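Long-range contact in CRISPR-associated endonuclease Cas12b (Alicyclobacillus acidoterrestris, PDB 5U31), which uses a single guide RNA to recognise PAM-bearing target DNA and cleaves it with a RuvC nuclease domain that works best with divalent metal ions: residues T216-E227 against W392-H403. The protein carries 3 engineered substitutions. Sequence-based numbering, arbitrary orientation.
With nucleotides of chain C; nucleotides of chain B.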
# COMPACT_ATOMS: atom_id res chain seq x y z
N THR A 216 23.51 -8.93 -30.58
CA THR A 216 22.83 -9.23 -29.33
C THR A 216 22.22 -7.97 -28.72
O THR A 216 21.19 -8.05 -28.04
CB THR A 216 23.78 -9.89 -28.33
OG1 THR A 216 24.81 -8.96 -27.96
CG2 THR A 216 24.41 -11.12 -28.93
N TRP A 217 22.84 -6.82 -28.95
CA TRP A 217 22.28 -5.57 -28.44
C TRP A 217 20.91 -5.31 -29.05
O TRP A 217 19.99 -4.86 -28.36
CB TRP A 217 23.24 -4.41 -28.74
CG TRP A 217 24.68 -4.73 -28.44
CD1 TRP A 217 25.64 -5.08 -29.33
CD2 TRP A 217 25.30 -4.76 -27.15
NE1 TRP A 217 26.83 -5.31 -28.69
CE2 TRP A 217 26.65 -5.11 -27.34
CE3 TRP A 217 24.85 -4.50 -25.85
CZ2 TRP A 217 27.55 -5.23 -26.29
CZ3 TRP A 217 25.75 -4.62 -24.80
CH2 TRP A 217 27.09 -4.97 -25.03
N ASP A 218 20.75 -5.62 -30.35
CA ASP A 218 19.45 -5.45 -31.00
C ASP A 218 18.41 -6.42 -30.42
O ASP A 218 17.23 -6.08 -30.33
CB ASP A 218 19.56 -5.68 -32.50
CG ASP A 218 20.63 -4.83 -33.14
OD1 ASP A 218 21.71 -5.38 -33.46
OD2 ASP A 218 20.40 -3.62 -33.32
N ARG A 219 18.83 -7.63 -30.07
CA ARG A 219 17.88 -8.61 -29.56
C ARG A 219 17.38 -8.21 -28.18
O ARG A 219 16.22 -8.47 -27.85
CB ARG A 219 18.52 -9.99 -29.55
CG ARG A 219 18.80 -10.51 -30.95
CD ARG A 219 18.71 -12.01 -31.03
NE ARG A 219 18.21 -12.46 -32.33
CZ ARG A 219 18.95 -12.55 -33.43
NH1 ARG A 219 20.24 -12.22 -33.38
NH2 ARG A 219 18.42 -12.96 -34.56
N ASP A 220 18.23 -7.57 -27.38
CA ASP A 220 17.78 -6.99 -26.12
C ASP A 220 16.80 -5.85 -26.36
O ASP A 220 15.70 -5.82 -25.79
CB ASP A 220 18.99 -6.50 -25.32
CG ASP A 220 18.61 -5.81 -24.02
OD1 ASP A 220 17.49 -6.03 -23.51
OD2 ASP A 220 19.44 -5.03 -23.51
N MSE A 221 17.17 -4.91 -27.22
CA MSE A 221 16.31 -3.78 -27.54
C MSE A 221 14.93 -4.21 -28.01
O MSE A 221 13.93 -3.61 -27.62
CB MSE A 221 16.96 -2.92 -28.62
CG MSE A 221 18.26 -2.31 -28.20
SE MSE A 221 19.21 -1.73 -29.77
CE MSE A 221 20.81 -1.03 -28.91
N PHE A 222 14.87 -5.24 -28.85
CA PHE A 222 13.60 -5.63 -29.44
C PHE A 222 12.69 -6.29 -28.41
O PHE A 222 11.48 -6.01 -28.37
CB PHE A 222 13.83 -6.56 -30.63
CG PHE A 222 12.62 -6.76 -31.48
CD1 PHE A 222 12.06 -5.71 -32.18
CD2 PHE A 222 12.03 -8.01 -31.57
CE1 PHE A 222 10.94 -5.89 -32.96
CE2 PHE A 222 10.91 -8.20 -32.36
CZ PHE A 222 10.37 -7.14 -33.05
N GLN A 223 13.24 -7.16 -27.56
CA GLN A 223 12.41 -7.77 -26.52
C GLN A 223 11.81 -6.72 -25.60
O GLN A 223 10.63 -6.79 -25.25
CB GLN A 223 13.21 -8.78 -25.71
CG GLN A 223 12.38 -9.43 -24.62
CD GLN A 223 13.14 -10.46 -23.81
OE1 GLN A 223 14.18 -10.97 -24.24
NE2 GLN A 223 12.62 -10.77 -22.63
N GLN A 224 12.61 -5.73 -25.19
CA GLN A 224 12.12 -4.73 -24.26
C GLN A 224 11.06 -3.83 -24.89
O GLN A 224 10.29 -3.20 -24.16
CB GLN A 224 13.28 -3.90 -23.72
CG GLN A 224 14.17 -4.68 -22.76
CD GLN A 224 15.14 -3.81 -21.99
OE1 GLN A 224 14.74 -3.03 -21.12
NE2 GLN A 224 16.42 -3.93 -22.30
N ALA A 225 11.00 -3.79 -26.22
CA ALA A 225 9.94 -3.06 -26.90
C ALA A 225 8.66 -3.88 -26.93
O ALA A 225 7.56 -3.34 -26.76
CB ALA A 225 10.38 -2.70 -28.32
N ILE A 226 8.78 -5.19 -27.16
CA ILE A 226 7.64 -6.08 -27.10
C ILE A 226 7.03 -6.07 -25.70
O ILE A 226 5.80 -6.00 -25.54
CB ILE A 226 8.05 -7.51 -27.52
CG1 ILE A 226 8.58 -7.51 -28.95
CG2 ILE A 226 6.90 -8.46 -27.39
CD1 ILE A 226 7.52 -7.27 -30.00
N GLU A 227 7.88 -6.11 -24.67
CA GLU A 227 7.40 -6.16 -23.29
C GLU A 227 6.50 -4.97 -22.97
O GLU A 227 5.35 -5.14 -22.56
CB GLU A 227 8.58 -6.19 -22.33
CG GLU A 227 9.43 -7.41 -22.46
CD GLU A 227 10.71 -7.25 -21.69
OE1 GLU A 227 11.64 -8.07 -21.88
OE2 GLU A 227 10.78 -6.30 -20.89
N TRP A 392 16.88 0.03 -19.08
CA TRP A 392 18.27 -0.28 -18.77
C TRP A 392 18.75 -1.43 -19.65
O TRP A 392 17.99 -2.36 -19.92
CB TRP A 392 18.43 -0.63 -17.29
CG TRP A 392 17.61 0.27 -16.40
CD1 TRP A 392 16.44 -0.04 -15.77
CD2 TRP A 392 17.89 1.63 -16.07
NE1 TRP A 392 15.98 1.04 -15.07
CE2 TRP A 392 16.85 2.08 -15.24
CE3 TRP A 392 18.92 2.52 -16.41
CZ2 TRP A 392 16.82 3.38 -14.72
CZ3 TRP A 392 18.88 3.80 -15.89
CH2 TRP A 392 17.84 4.22 -15.06
N THR A 393 20.01 -1.36 -20.08
CA THR A 393 20.57 -2.46 -20.86
C THR A 393 20.68 -3.70 -19.99
O THR A 393 21.18 -3.65 -18.86
CB THR A 393 21.94 -2.08 -21.43
OG1 THR A 393 22.98 -2.62 -20.59
CG2 THR A 393 22.11 -0.58 -21.49
N ARG A 394 20.19 -4.83 -20.50
CA ARG A 394 20.28 -6.08 -19.78
C ARG A 394 21.56 -6.82 -20.16
O ARG A 394 22.19 -6.55 -21.19
CB ARG A 394 19.06 -6.96 -20.06
CG ARG A 394 17.77 -6.39 -19.55
CD ARG A 394 16.59 -7.17 -20.08
NE ARG A 394 15.32 -6.59 -19.65
CZ ARG A 394 14.13 -7.01 -20.06
NH1 ARG A 394 14.04 -8.03 -20.90
NH2 ARG A 394 13.03 -6.43 -19.61
N PHE A 395 21.94 -7.77 -19.31
CA PHE A 395 23.13 -8.58 -19.52
C PHE A 395 22.82 -9.99 -19.03
O PHE A 395 22.62 -10.18 -17.83
CB PHE A 395 24.33 -8.00 -18.77
CG PHE A 395 25.19 -7.10 -19.60
CD1 PHE A 395 26.21 -7.63 -20.38
CD2 PHE A 395 25.01 -5.73 -19.58
CE1 PHE A 395 27.01 -6.82 -21.13
CE2 PHE A 395 25.82 -4.91 -20.34
CZ PHE A 395 26.82 -5.45 -21.11
N ASP A 396 22.78 -10.95 -19.93
CA ASP A 396 22.49 -12.31 -19.51
C ASP A 396 23.63 -12.87 -18.66
O ASP A 396 24.77 -12.42 -18.73
CB ASP A 396 22.22 -13.21 -20.71
CG ASP A 396 20.74 -13.45 -20.95
OD1 ASP A 396 19.99 -13.51 -19.95
OD2 ASP A 396 20.33 -13.59 -22.12
N LYS A 397 23.29 -13.86 -17.84
CA LYS A 397 24.29 -14.59 -17.07
C LYS A 397 25.21 -15.36 -18.01
O LYS A 397 24.98 -15.46 -19.22
CB LYS A 397 23.62 -15.55 -16.11
CG LYS A 397 22.95 -16.72 -16.83
CD LYS A 397 22.11 -17.52 -15.88
CE LYS A 397 21.34 -18.62 -16.58
NZ LYS A 397 20.48 -19.35 -15.59
N LEU A 398 26.27 -15.94 -17.44
CA LEU A 398 27.17 -16.78 -18.22
C LEU A 398 26.41 -17.96 -18.81
O LEU A 398 25.79 -18.74 -18.07
CB LEU A 398 28.32 -17.28 -17.36
CG LEU A 398 29.73 -17.08 -17.93
CD1 LEU A 398 30.63 -18.23 -17.59
CD2 LEU A 398 29.74 -16.82 -19.43
N GLY A 399 26.46 -18.09 -20.13
CA GLY A 399 25.72 -19.11 -20.85
C GLY A 399 24.49 -18.58 -21.56
O GLY A 399 24.01 -19.24 -22.49
N GLY A 400 23.98 -17.43 -21.15
CA GLY A 400 22.82 -16.86 -21.78
C GLY A 400 23.09 -16.45 -23.21
O GLY A 400 24.22 -16.45 -23.69
N ASN A 401 22.01 -16.09 -23.91
CA ASN A 401 22.14 -15.74 -25.31
C ASN A 401 22.50 -14.29 -25.53
O ASN A 401 23.01 -13.94 -26.61
CB ASN A 401 20.84 -16.08 -26.05
CG ASN A 401 20.34 -17.46 -25.73
OD1 ASN A 401 19.25 -17.54 -24.97
ND2 ASN A 401 20.93 -18.46 -26.16
N LEU A 402 22.25 -13.43 -24.56
CA LEU A 402 22.61 -12.04 -24.73
C LEU A 402 24.10 -11.86 -24.46
O LEU A 402 24.83 -12.80 -24.15
CB LEU A 402 21.79 -11.15 -23.80
CG LEU A 402 20.31 -11.04 -24.14
CD1 LEU A 402 19.65 -10.06 -23.18
CD2 LEU A 402 20.14 -10.60 -25.58
N HIS A 403 24.57 -10.62 -24.60
CA HIS A 403 25.86 -10.25 -24.05
C HIS A 403 25.92 -10.62 -22.58
O HIS A 403 25.04 -10.24 -21.79
CB HIS A 403 26.06 -8.75 -24.25
CG HIS A 403 24.78 -7.98 -24.27
ND1 HIS A 403 24.01 -7.86 -25.40
CD2 HIS A 403 24.13 -7.31 -23.30
CE1 HIS A 403 22.93 -7.14 -25.13
NE2 HIS A 403 22.98 -6.79 -23.86
P DT C 19 6.59 -11.36 -20.24
OP1 DT C 19 6.85 -12.04 -21.53
OP2 DT C 19 5.78 -12.07 -19.23
O5' DT C 19 7.93 -10.90 -19.48
C5' DT C 19 8.96 -10.26 -20.19
C4' DT C 19 9.89 -9.45 -19.28
O4' DT C 19 9.15 -8.77 -18.25
C3' DT C 19 10.92 -10.23 -18.50
O3' DT C 19 11.97 -10.65 -19.36
C2' DT C 19 11.38 -9.15 -17.53
C1' DT C 19 10.07 -8.40 -17.23
N1 DT C 19 9.50 -8.76 -15.90
C2 DT C 19 10.02 -8.18 -14.77
O2 DT C 19 10.93 -7.36 -14.79
N3 DT C 19 9.43 -8.58 -13.60
C4 DT C 19 8.41 -9.49 -13.46
O4 DT C 19 7.95 -9.78 -12.36
C5 DT C 19 7.91 -10.06 -14.68
C7 DT C 19 6.80 -11.06 -14.65
C6 DT C 19 8.48 -9.68 -15.83
P G B 95 14.16 -0.62 -8.51
OP1 G B 95 15.05 0.57 -8.51
OP2 G B 95 12.83 -0.58 -7.85
O5' G B 95 13.93 -1.07 -10.02
C5' G B 95 15.03 -1.16 -10.92
C4' G B 95 14.55 -1.35 -12.34
O4' G B 95 14.06 -2.70 -12.51
C3' G B 95 13.38 -0.48 -12.74
O3' G B 95 13.78 0.83 -13.10
C2' G B 95 12.74 -1.27 -13.88
O2' G B 95 13.43 -1.07 -15.10
C1' G B 95 12.99 -2.71 -13.42
N9 G B 95 11.82 -3.34 -12.78
C8 G B 95 11.59 -3.52 -11.43
N7 G B 95 10.47 -4.16 -11.20
C5 G B 95 9.94 -4.42 -12.45
C6 G B 95 8.75 -5.08 -12.84
O6 G B 95 7.88 -5.59 -12.13
N1 G B 95 8.61 -5.12 -14.22
C2 G B 95 9.51 -4.59 -15.11
N2 G B 95 9.20 -4.73 -16.41
N3 G B 95 10.62 -3.97 -14.77
C4 G B 95 10.77 -3.93 -13.43
P DA C 22 17.95 -20.00 -18.34
OP1 DA C 22 17.79 -20.68 -17.03
OP2 DA C 22 19.24 -19.41 -18.77
O5' DA C 22 17.56 -21.01 -19.51
C5' DA C 22 16.37 -21.72 -19.44
C4' DA C 22 16.31 -22.71 -20.57
O4' DA C 22 15.80 -22.05 -21.75
C3' DA C 22 17.66 -23.32 -20.96
O3' DA C 22 17.50 -24.71 -21.16
C2' DA C 22 18.00 -22.60 -22.27
C1' DA C 22 16.62 -22.37 -22.85
N9 DA C 22 16.54 -21.26 -23.80
C8 DA C 22 16.90 -19.96 -23.59
N7 DA C 22 16.69 -19.18 -24.63
C5 DA C 22 16.15 -20.03 -25.58
C6 DA C 22 15.70 -19.82 -26.91
N6 DA C 22 15.74 -18.64 -27.52
N1 DA C 22 15.22 -20.89 -27.58
C2 DA C 22 15.17 -22.08 -26.96
N3 DA C 22 15.55 -22.39 -25.72
C4 DA C 22 16.04 -21.32 -25.08
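R394 reaches along the first turns of helix 216-257 and meets D220, Q223, Q224 and E227. Its CB and CG lie near the D220 carboxylate, and R394 CD is 3.7 Å from D220 OD1. With CG anti to the carbonyl carbon (chi1 -65°) and the chain extended to NE, the guanidinium is carried to E227. NE passes over the amide of Q224, whose plane is stacked on the guanidinium at 10°. Q224 CG sits over the centre of that face, 3.6 Å from R394 CZ. At the tip, R394 NH1 donates to E227 OE1 and R394 NH2 to E227 OE2, each at 2.6 Å. This end-on salt bridge uses both syn lone pairs and should fix the guanidinium's rotation. Q223, at the guanidinium edge, hydrogen-bonds a DNA phosphate through NE2. The sugar of DT19 of chain C lies against E227.

R394 N donates to D220 OD2 (3.1 Å), and Q224 NE2 to W392 O (3.3 Å). Q224 NE2 also bonds D220 OD1.

At the start of the helix, H403 stacks face-to-face on the six-membered ring of W217, centroids 3.9 Å apart. T216 OG1 and H403 ND1 share a hydrogen bond at the imidazole edge. F395 joins this aromatic cluster, with H403 CD2 over its ring centre and F395 CZ 3.9 Å from W217 CZ3.

The contact joins REC1 to WED-II, the domains that do most of the PAM reading. N401, a PAM-binding residue, follows the K397-G400 type II turn. Helix 17-45 packs against W217 and T393, helix 118-130 flanks R219 and Q223, and strand 394-395 pairs antiparallel with strand 473-483.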